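Local coordinates for cell surface protein (Putative S-layer protein) (Clostridioides difficile R20291, PDB 5NJL) that is a putative S-layer protein of the cell surface that shows cell adhesion in vitro and probably acts as an adhesin, at residues Ile9-Ala14 with Ile211-Leu216; Asn217-Gln222 with Leu274-Thr279. All coordinates share one frame; numbering follows the deposited sequence.

Contact 1: residues Ile9-Ala14 with Ile211-Leu216. With SO4 (sulfate ion), chain H; SO4 (sulfate ion), chain J.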
ATOM      1  N   ILE A   9      -3.851   5.162  19.003  1.00 40.95           N
ATOM      2  CA  ILE A   9      -3.065   6.049  19.845  1.00 36.49           C
ATOM      3  C   ILE A   9      -3.990   6.964  20.643  1.00 34.98           C
ATOM      4  O   ILE A   9      -5.180   7.083  20.345  1.00 34.76           O
ATOM      5  CB  ILE A   9      -2.065   6.890  19.015  1.00 36.71           C
ATOM      6  CG1 ILE A   9      -2.781   7.783  17.990  1.00 35.87           C
ATOM      7  CG2 ILE A   9      -1.057   5.977  18.317  1.00 39.40           C
ATOM      8  CD1 ILE A   9      -1.879   8.863  17.417  1.00 35.94           C
ATOM      9  N   THR A  10      -3.429   7.593  21.664  1.00 34.37           N
ATOM     10  CA  THR A  10      -4.170   8.574  22.446  1.00 35.45           C
ATOM     11  C   THR A  10      -4.098   9.954  21.780  1.00 35.59           C
ATOM     12  O   THR A  10      -3.233  10.215  20.927  1.00 33.19           O
ATOM     13  CB  THR A  10      -3.604   8.700  23.856  1.00 33.91           C
ATOM     14  OG1 THR A  10      -2.273   9.230  23.800  1.00 33.29           O
ATOM     15  CG2 THR A  10      -3.589   7.317  24.560  1.00 36.94           C
ATOM     16  N   LYS A  11      -4.990  10.836  22.201  1.00 35.33           N
ATOM     17  CA  LYS A  11      -4.933  12.220  21.773  1.00 36.00           C
ATOM     18  C   LYS A  11      -3.588  12.863  22.115  1.00 38.45           C
ATOM     19  O   LYS A  11      -3.041  13.600  21.296  1.00 36.35           O
ATOM     20  CB  LYS A  11      -6.107  13.006  22.377  1.00 37.92           C
ATOM     21  CG  LYS A  11      -6.074  14.504  22.120  1.00 34.63           C
ATOM     22  CD  LYS A  11      -7.396  15.127  22.530  1.00 35.16           C
ATOM     23  CE  LYS A  11      -7.300  16.639  22.468  1.00 34.96           C
ATOM     24  NZ  LYS A  11      -8.641  17.231  22.582  1.00 37.52           N
ATOM     25  N   LYS A  12      -3.039  12.585  23.295  1.00 38.03           N
ATOM     26  CA  LYS A  12      -1.703  13.096  23.669  1.00 41.68           C
ATOM     27  C   LYS A  12      -0.610  12.601  22.709  1.00 39.61           C
ATOM     28  O   LYS A  12       0.296  13.357  22.352  1.00 41.41           O
ATOM     29  CB  LYS A  12      -1.277  12.625  25.066  1.00 48.26           C
ATOM     30  CG  LYS A  12      -2.093  13.072  26.267  1.00 54.68           C
ATOM     31  CD  LYS A  12      -1.562  12.318  27.491  1.00 58.29           C
ATOM     32  CE  LYS A  12      -2.436  12.482  28.723  1.00 62.76           C
ATOM     33  NZ  LYS A  12      -1.881  11.710  29.879  1.00 63.11           N
ATOM     34  N   GLU A  13      -0.684  11.324  22.332  1.00 36.73           N
ATOM     35  CA  GLU A  13       0.295  10.732  21.408  1.00 39.33           C
ATOM     36  C   GLU A  13       0.140  11.247  19.951  1.00 36.46           C
ATOM     37  O   GLU A  13       1.065  11.122  19.145  1.00 35.03           O
ATOM     38  CB  GLU A  13       0.178   9.205  21.422  1.00 42.32           C
ATOM     39  CG  GLU A  13       0.708   8.579  22.700  1.00 45.39           C
ATOM     40  CD  GLU A  13       0.348   7.102  22.859  1.00 47.30           C
ATOM     41  OE1 GLU A  13      -0.632   6.602  22.260  1.00 40.32           O
ATOM     42  OE2 GLU A  13       1.068   6.432  23.619  1.00 52.93           O
ATOM     43  N   ALA A  14      -1.025  11.804  19.626  1.00 33.54           N
ATOM     44  CA  ALA A  14      -1.274  12.372  18.287  1.00 34.32           C
ATOM     45  C   ALA A  14      -0.346  13.547  17.933  1.00 34.78           C
ATOM     46  O   ALA A  14      -0.213  13.881  16.759  1.00 33.63           O
ATOM     47  CB  ALA A  14      -2.737  12.763  18.134  1.00 33.91           C
ATOM     48  N   ILE A 211      -7.436   7.608  16.760  1.00 34.26           N
ATOM     49  CA  ILE A 211      -7.006   8.501  17.814  1.00 30.87           C
ATOM     50  C   ILE A 211      -8.155   8.540  18.823  1.00 31.62           C
ATOM     51  O   ILE A 211      -9.267   8.841  18.461  1.00 30.55           O
ATOM     52  CB  ILE A 211      -6.739   9.932  17.306  1.00 31.63           C
ATOM     53  CG1 ILE A 211      -5.729   9.925  16.149  1.00 31.26           C
ATOM     54  CG2 ILE A 211      -6.184  10.786  18.439  1.00 31.19           C
ATOM     55  CD1 ILE A 211      -5.705  11.250  15.406  1.00 33.50           C
ATOM     56  N   LYS A 212      -7.857   8.218  20.074  1.00 32.88           N
ATOM     57  CA  LYS A 212      -8.880   8.124  21.114  1.00 34.49           C
ATOM     58  C   LYS A 212      -8.519   9.070  22.224  1.00 30.49           C
ATOM     59  O   LYS A 212      -7.400   9.021  22.747  1.00 28.60           O
ATOM     60  CB  LYS A 212      -8.957   6.698  21.647  1.00 37.52           C
ATOM     61  CG  LYS A 212      -9.493   5.716  20.627  1.00 42.01           C
ATOM     62  CD  LYS A 212      -9.540   4.290  21.164  1.00 44.88           C
ATOM     63  CE  LYS A 212     -10.016   3.322  20.094  1.00 47.58           C
ATOM     64  NZ  LYS A 212     -10.357   1.970  20.618  1.00 48.90           N
ATOM     65  N   ASN A 213      -9.445   9.953  22.581  1.00 31.99           N
ATOM     66  CA  ASN A 213      -9.214  10.838  23.727  1.00 33.80           C
ATOM     67  C   ASN A 213      -9.657  10.094  25.002  1.00 34.48           C
ATOM     68  O   ASN A 213     -10.733  10.349  25.557  1.00 32.48           O
ATOM     69  CB  ASN A 213      -9.965  12.157  23.580  1.00 32.75           C
ATOM     70  CG  ASN A 213      -9.552  13.180  24.627  1.00 33.22           C
ATOM     71  OD1 ASN A 213      -8.581  12.986  25.362  1.00 31.27           O
ATOM     72  ND2 ASN A 213     -10.261  14.296  24.662  1.00 32.04           N
ATOM     73  N   SER A 214      -8.814   9.158  25.414  1.00 33.73           N
ATOM     74  CA  SER A 214      -9.110   8.255  26.515  1.00 36.88           C
ATOM     75  C   SER A 214      -7.813   7.693  27.064  1.00 38.31           C
ATOM     76  O   SER A 214      -6.756   7.738  26.393  1.00 37.52           O
ATOM     77  CB  SER A 214      -9.956   7.068  26.061  1.00 38.77           C
ATOM     78  OG  SER A 214     -11.037   7.434  25.242  1.00 41.81           O
ATOM     79  N   ASP A 215      -7.906   7.169  28.285  1.00 38.00           N
ATOM     80  CA  ASP A 215      -6.803   6.485  28.955  1.00 38.12           C
ATOM     81  C   ASP A 215      -7.065   5.020  28.656  1.00 37.80           C
ATOM     82  O   ASP A 215      -8.099   4.473  29.071  1.00 38.25           O
ATOM     83  CB  ASP A 215      -6.840   6.786  30.471  1.00 43.07           C
ATOM     84  CG  ASP A 215      -5.588   6.297  31.224  1.00 47.68           C
ATOM     85  OD1 ASP A 215      -4.855   5.413  30.731  1.00 52.32           O
ATOM     86  OD2 ASP A 215      -5.346   6.796  32.336  1.00 52.82           O
ATOM     87  N   LEU A 216      -6.143   4.381  27.941  1.00 34.72           N
ATOM     88  CA  LEU A 216      -6.379   3.051  27.367  1.00 37.60           C
ATOM     89  C   LEU A 216      -5.713   1.935  28.167  1.00 42.06           C
ATOM     90  O   LEU A 216      -4.590   2.086  28.677  1.00 41.06           O
ATOM     91  CB  LEU A 216      -5.843   2.993  25.935  1.00 41.01           C
ATOM     92  CG  LEU A 216      -6.319   4.105  25.002  1.00 37.98           C
ATOM     93  CD1 LEU A 216      -5.574   4.001  23.672  1.00 42.65           C
ATOM     94  CD2 LEU A 216      -7.825   4.051  24.809  1.00 36.84           C
TER
HETATM   95  S   SO4 H 407      -8.070  17.645  26.271  1.00 84.04           S
HETATM   96  O1  SO4 H 407      -8.088  18.790  25.327  1.00 86.08           O
HETATM   97  O2  SO4 H 407      -8.180  18.185  27.650  1.00 85.24           O
HETATM   98  O3  SO4 H 407      -6.764  16.953  26.133  1.00 79.97           O
HETATM   99  O4  SO4 H 407      -9.210  16.725  26.016  1.00 67.26           O
HETATM  100  S   SO4 J 409      -0.173   8.946  31.413  1.00 89.64           S
HETATM  101  O1  SO4 J 409      -1.506   8.310  31.561  1.00 93.67           O
HETATM  102  O2  SO4 J 409       0.037   9.958  32.474  1.00 87.22           O
HETATM  103  O3  SO4 J 409       0.866   7.898  31.527  1.00 89.04           O
HETATM  104  O4  SO4 J 409      -0.086   9.616  30.091  1.00 93.66           O
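Ile9 and Thr10 run parallel to Ile211 and Lys212, and two backbone bonds tie the strand ends together. Lys212 N reaches Ile9 O at 2.9 Å, close to straight. Lys11 N meets Lys212 O at 3.1 Å, but from above the carbonyl plane and more bent, as segment 9-14 turns off the sheet.

The isoleucines and Ala14 pack on one face. Ile9 and Ile211 lie side by side, CG1 to CG1 at 4.1 Å, while CG2 of Ile211 lies 3.8 Å from Lys11 CA and 4.0 Å from Ala14 CB. Separately, Thr10 CG2 slides past Leu216 CD1 at 4.0 Å.

Among the polar groups, Lys11 stretches out fully, CG anti to the backbone N (chi1 174°), and its CD rests 3.6 Å from Asn213 CG. Lys11 NZ and Asn213 ND2 both bond a sulfate, probably from the crystallisation liquor; the lysine also bonds the carbonyls of Leu67 and Asn65.

Thr10 OG1 accepts from Glu13 N, an ST motif, and Thr10 N returns a bond to Glu13 OE1 at 3.0 Å, on its anti side and 28° out of the carboxylate plane. The turn leads from edge strand 5-10 into helix 14-25, beside the inverse gamma turn at Asn213.

Contact 2: residues Asn217-Gln222 with Leu274-Thr279. With SO4 (sulfate ion), chain T.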
ATOM      1  N   ASN A 217      -6.412   0.810  28.258  1.00 45.99           N
ATOM      2  CA  ASN A 217      -5.903  -0.346  28.960  1.00 53.30           C
ATOM      3  C   ASN A 217      -6.631  -1.574  28.452  1.00 50.23           C
ATOM      4  O   ASN A 217      -7.790  -1.483  28.066  1.00 48.50           O
ATOM      5  CB  ASN A 217      -6.103  -0.175  30.473  1.00 58.79           C
ATOM      6  CG  ASN A 217      -4.978  -0.776  31.273  1.00 66.34           C
ATOM      7  OD1 ASN A 217      -5.164  -1.778  31.973  1.00 73.93           O
ATOM      8  ND2 ASN A 217      -3.789  -0.176  31.163  1.00 67.08           N
ATOM      9  N   THR A 218      -5.933  -2.710  28.442  1.00 56.11           N
ATOM     10  CA  THR A 218      -6.491  -3.989  27.992  1.00 57.48           C
ATOM     11  C   THR A 218      -6.381  -5.026  29.113  1.00 59.12           C
ATOM     12  O   THR A 218      -5.314  -5.195  29.702  1.00 62.04           O
ATOM     13  CB  THR A 218      -5.763  -4.534  26.746  1.00 61.21           C
ATOM     14  OG1 THR A 218      -5.723  -3.529  25.727  1.00 64.11           O
ATOM     15  CG2 THR A 218      -6.480  -5.758  26.191  1.00 61.33           C
ATOM     16  N   VAL A 219      -7.483  -5.723  29.377  1.00 56.71           N
ATOM     17  CA  VAL A 219      -7.575  -6.693  30.468  1.00 56.64           C
ATOM     18  C   VAL A 219      -8.199  -7.998  29.969  1.00 55.86           C
ATOM     19  O   VAL A 219      -8.688  -8.070  28.847  1.00 51.68           O
ATOM     20  CB  VAL A 219      -8.419  -6.138  31.643  1.00 56.98           C
ATOM     21  CG1 VAL A 219      -7.746  -4.911  32.245  1.00 57.20           C
ATOM     22  CG2 VAL A 219      -9.846  -5.798  31.207  1.00 53.85           C
ATOM     23  N   SER A 220      -8.168  -9.021  30.820  1.00 59.11           N
ATOM     24  CA  SER A 220      -8.865 -10.293  30.568  1.00 60.56           C
ATOM     25  C   SER A 220     -10.259 -10.220  31.189  1.00 56.06           C
ATOM     26  O   SER A 220     -10.487  -9.382  32.057  1.00 53.55           O
ATOM     27  CB  SER A 220      -8.075 -11.459  31.180  1.00 60.31           C
ATOM     28  OG  SER A 220      -7.890 -11.265  32.575  1.00 61.79           O
ATOM     29  N   PRO A 221     -11.199 -11.090  30.759  1.00 56.48           N
ATOM     30  CA  PRO A 221     -12.528 -11.099  31.404  1.00 56.97           C
ATOM     31  C   PRO A 221     -12.460 -11.566  32.855  1.00 56.95           C
ATOM     32  O   PRO A 221     -13.288 -11.147  33.671  1.00 50.15           O
ATOM     33  CB  PRO A 221     -13.341 -12.089  30.555  1.00 58.10           C
ATOM     34  CG  PRO A 221     -12.334 -12.929  29.852  1.00 59.63           C
ATOM     35  CD  PRO A 221     -11.112 -12.077  29.664  1.00 58.95           C
ATOM     36  N   GLN A 222     -11.467 -12.415  33.141  1.00 57.12           N
ATOM     37  CA  GLN A 222     -11.162 -12.903  34.487  1.00 58.38           C
ATOM     38  C   GLN A 222     -10.843 -11.743  35.434  1.00 56.50           C
ATOM     39  O   GLN A 222     -11.235 -11.775  36.605  1.00 53.74           O
ATOM     40  CB  GLN A 222      -9.984 -13.897  34.476  1.00 62.64           C
ATOM     41  CG  GLN A 222     -10.275 -15.240  33.799  1.00 64.29           C
ATOM     42  CD  GLN A 222     -10.049 -15.229  32.290  1.00 67.26           C
ATOM     43  OE1 GLN A 222      -9.048 -14.706  31.798  1.00 66.52           O
ATOM     44  NE2 GLN A 222     -10.984 -15.818  31.551  1.00 72.05           N
ATOM     45  N   LEU A 274     -11.460   0.693  28.206  1.00 38.13           N
ATOM     46  CA  LEU A 274     -10.940  -0.561  28.658  1.00 42.45           C
ATOM     47  C   LEU A 274     -11.267  -1.578  27.570  1.00 41.29           C
ATOM     48  O   LEU A 274     -12.427  -1.755  27.216  1.00 40.98           O
ATOM     49  CB  LEU A 274     -11.634  -0.925  29.969  1.00 45.70           C
ATOM     50  CG  LEU A 274     -11.075  -2.086  30.777  1.00 50.44           C
ATOM     51  CD1 LEU A 274      -9.558  -2.013  30.907  1.00 52.13           C
ATOM     52  CD2 LEU A 274     -11.752  -2.088  32.147  1.00 51.32           C
ATOM     53  N   THR A 275     -10.234  -2.221  27.047  1.00 45.44           N
ATOM     54  CA  THR A 275     -10.403  -3.329  26.116  1.00 49.63           C
ATOM     55  C   THR A 275     -10.412  -4.636  26.920  1.00 48.42           C
ATOM     56  O   THR A 275      -9.509  -4.893  27.713  1.00 47.07           O
ATOM     57  CB  THR A 275      -9.278  -3.316  25.066  1.00 52.48           C
ATOM     58  OG1 THR A 275      -9.314  -2.064  24.367  1.00 53.14           O
ATOM     59  CG2 THR A 275      -9.446  -4.443  24.066  1.00 55.92           C
ATOM     60  N   VAL A 276     -11.463  -5.426  26.742  1.00 49.07           N
ATOM     61  CA  VAL A 276     -11.578  -6.731  27.398  1.00 54.62           C
ATOM     62  C   VAL A 276     -11.441  -7.841  26.337  1.00 57.82           C
ATOM     63  O   VAL A 276     -12.348  -8.033  25.514  1.00 55.46           O
ATOM     64  CB  VAL A 276     -12.919  -6.865  28.134  1.00 51.38           C
ATOM     65  CG1 VAL A 276     -12.982  -8.199  28.891  1.00 50.52           C
ATOM     66  CG2 VAL A 276     -13.138  -5.675  29.068  1.00 48.14           C
ATOM     67  N   GLU A 277     -10.314  -8.558  26.372  1.00 60.13           N
ATOM     68  CA  GLU A 277      -9.995  -9.560  25.349  1.00 67.15           C
ATOM     69  C   GLU A 277      -9.724 -10.953  25.914  1.00 72.36           C
ATOM     70  O   GLU A 277      -9.158 -11.098  27.009  1.00 64.96           O
ATOM     71  CB  GLU A 277      -8.817  -9.096  24.479  1.00 65.87           C
ATOM     72  CG  GLU A 277      -7.430  -9.207  25.094  1.00 68.32           C
ATOM     73  CD  GLU A 277      -6.360  -8.561  24.232  1.00 69.61           C
ATOM     74  OE1 GLU A 277      -5.189  -8.536  24.671  1.00 71.48           O
ATOM     75  OE2 GLU A 277      -6.681  -8.077  23.121  1.00 69.83           O
ATOM     76  N   SER A 278     -10.115 -11.957  25.125  1.00 80.11           N
ATOM     77  CA  SER A 278     -10.052 -13.370  25.507  1.00 83.64           C
ATOM     78  C   SER A 278     -10.087 -14.297  24.280  1.00 85.63           C
ATOM     79  O   SER A 278     -10.915 -14.110  23.373  1.00 80.58           O
ATOM     80  CB  SER A 278     -11.245 -13.708  26.401  1.00 80.76           C
ATOM     81  OG  SER A 278     -11.111 -14.998  26.972  1.00 82.16           O
ATOM     82  N   THR A 279      -9.205 -15.301  24.273  1.00 87.93           N
ATOM     83  CA  THR A 279      -9.303 -16.421  23.316  1.00 88.98           C
ATOM     84  C   THR A 279     -10.636 -17.172  23.496  1.00 86.83           C
ATOM     85  O   THR A 279     -11.301 -17.516  22.518  1.00 88.80           O
ATOM     86  CB  THR A 279      -8.116 -17.403  23.449  1.00 85.93           C
ATOM     87  OG1 THR A 279      -7.950 -17.781  24.818  1.00 89.81           O
ATOM     88  CG2 THR A 279      -6.818 -16.765  22.960  1.00 85.68           C
TER
HETATM   89  S   SO4 T 419      -9.684 -21.127  25.792  1.00114.82           S
HETATM   90  O1  SO4 T 419     -10.852 -21.418  26.656  1.00108.91           O
HETATM   91  O2  SO4 T 419     -10.032 -20.036  24.855  1.00116.88           O
HETATM   92  O3  SO4 T 419      -8.524 -20.717  26.617  1.00108.73           O
HETATM   93  O4  SO4 T 419      -9.321 -22.335  25.016  1.00115.28           O
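Val219 packs against Leu274 and Val276 of the neighbouring strand on one face of a parallel pair. Its CB carries two methyls. CG1, anti to the carbonyl carbon (chi1 -63°), meets Leu274 CD1 at 3.7 Å. CG2 lies between the backbone N and the carbonyl carbon, and there it touches three things: Thr275 O at 3.6 Å, Leu274 CD1, and CG2 of Val276 at 3.9 Å. The leucine crosses the valine at about a right angle, and its CD1 also packs on Asn217 O.

Beneath this side chain the backbone of Val219 is bonded at both ends. Its N gives a straight bond to Thr275 O at 2.7 Å, and its O accepts from Glu277 N at 3.0 Å. Thr275 N to Asn217 O, also 2.7 Å, is the bond before these, and the ladder runs on to Glu273.

On the other face Thr218 and Thr275 stand side by side, OG1 of Thr218 being 3.6 Å from Thr275 CB. Thr218 CG2 also lies against the carboxylate of Glu277, 3.4 Å from its OE1.

Past the strand, Pro221 packs its CD and CG on Ser278 CB. Ser220 is the N-cap of the short helix 221-224, its OG accepting from Asp223 N. The arrangement is edge strand 215-219 paired in parallel with strand 271-278 in a mixed four-stranded sheet, with helix 281-291 touching Pro221 and Ser278 through Ala287 and Leu284.

In the fold
From the N terminus, strand 5-10 opens the fold and waits almost two hundred residues for its neighbour. Contact 1 closes that long loop when strand 204-212 inserts between strand 5-10, which stays at the edge, and strand 72-79 of a five-stranded mixed sheet. The chain then passes through a short turn into strand 215-219, the edge of a second, four-stranded sheet. Contact 2 closes a smaller loop of 51 intervening residues, in which strands 243-245 and 258-265 are laid down before strand 271-278 arrives. The two closures follow in series, neither nested nor crossed. Their centres lie about 18 Å apart, and segments 211-216 and 217-222 adjoin, so one run of chain joins both sheets.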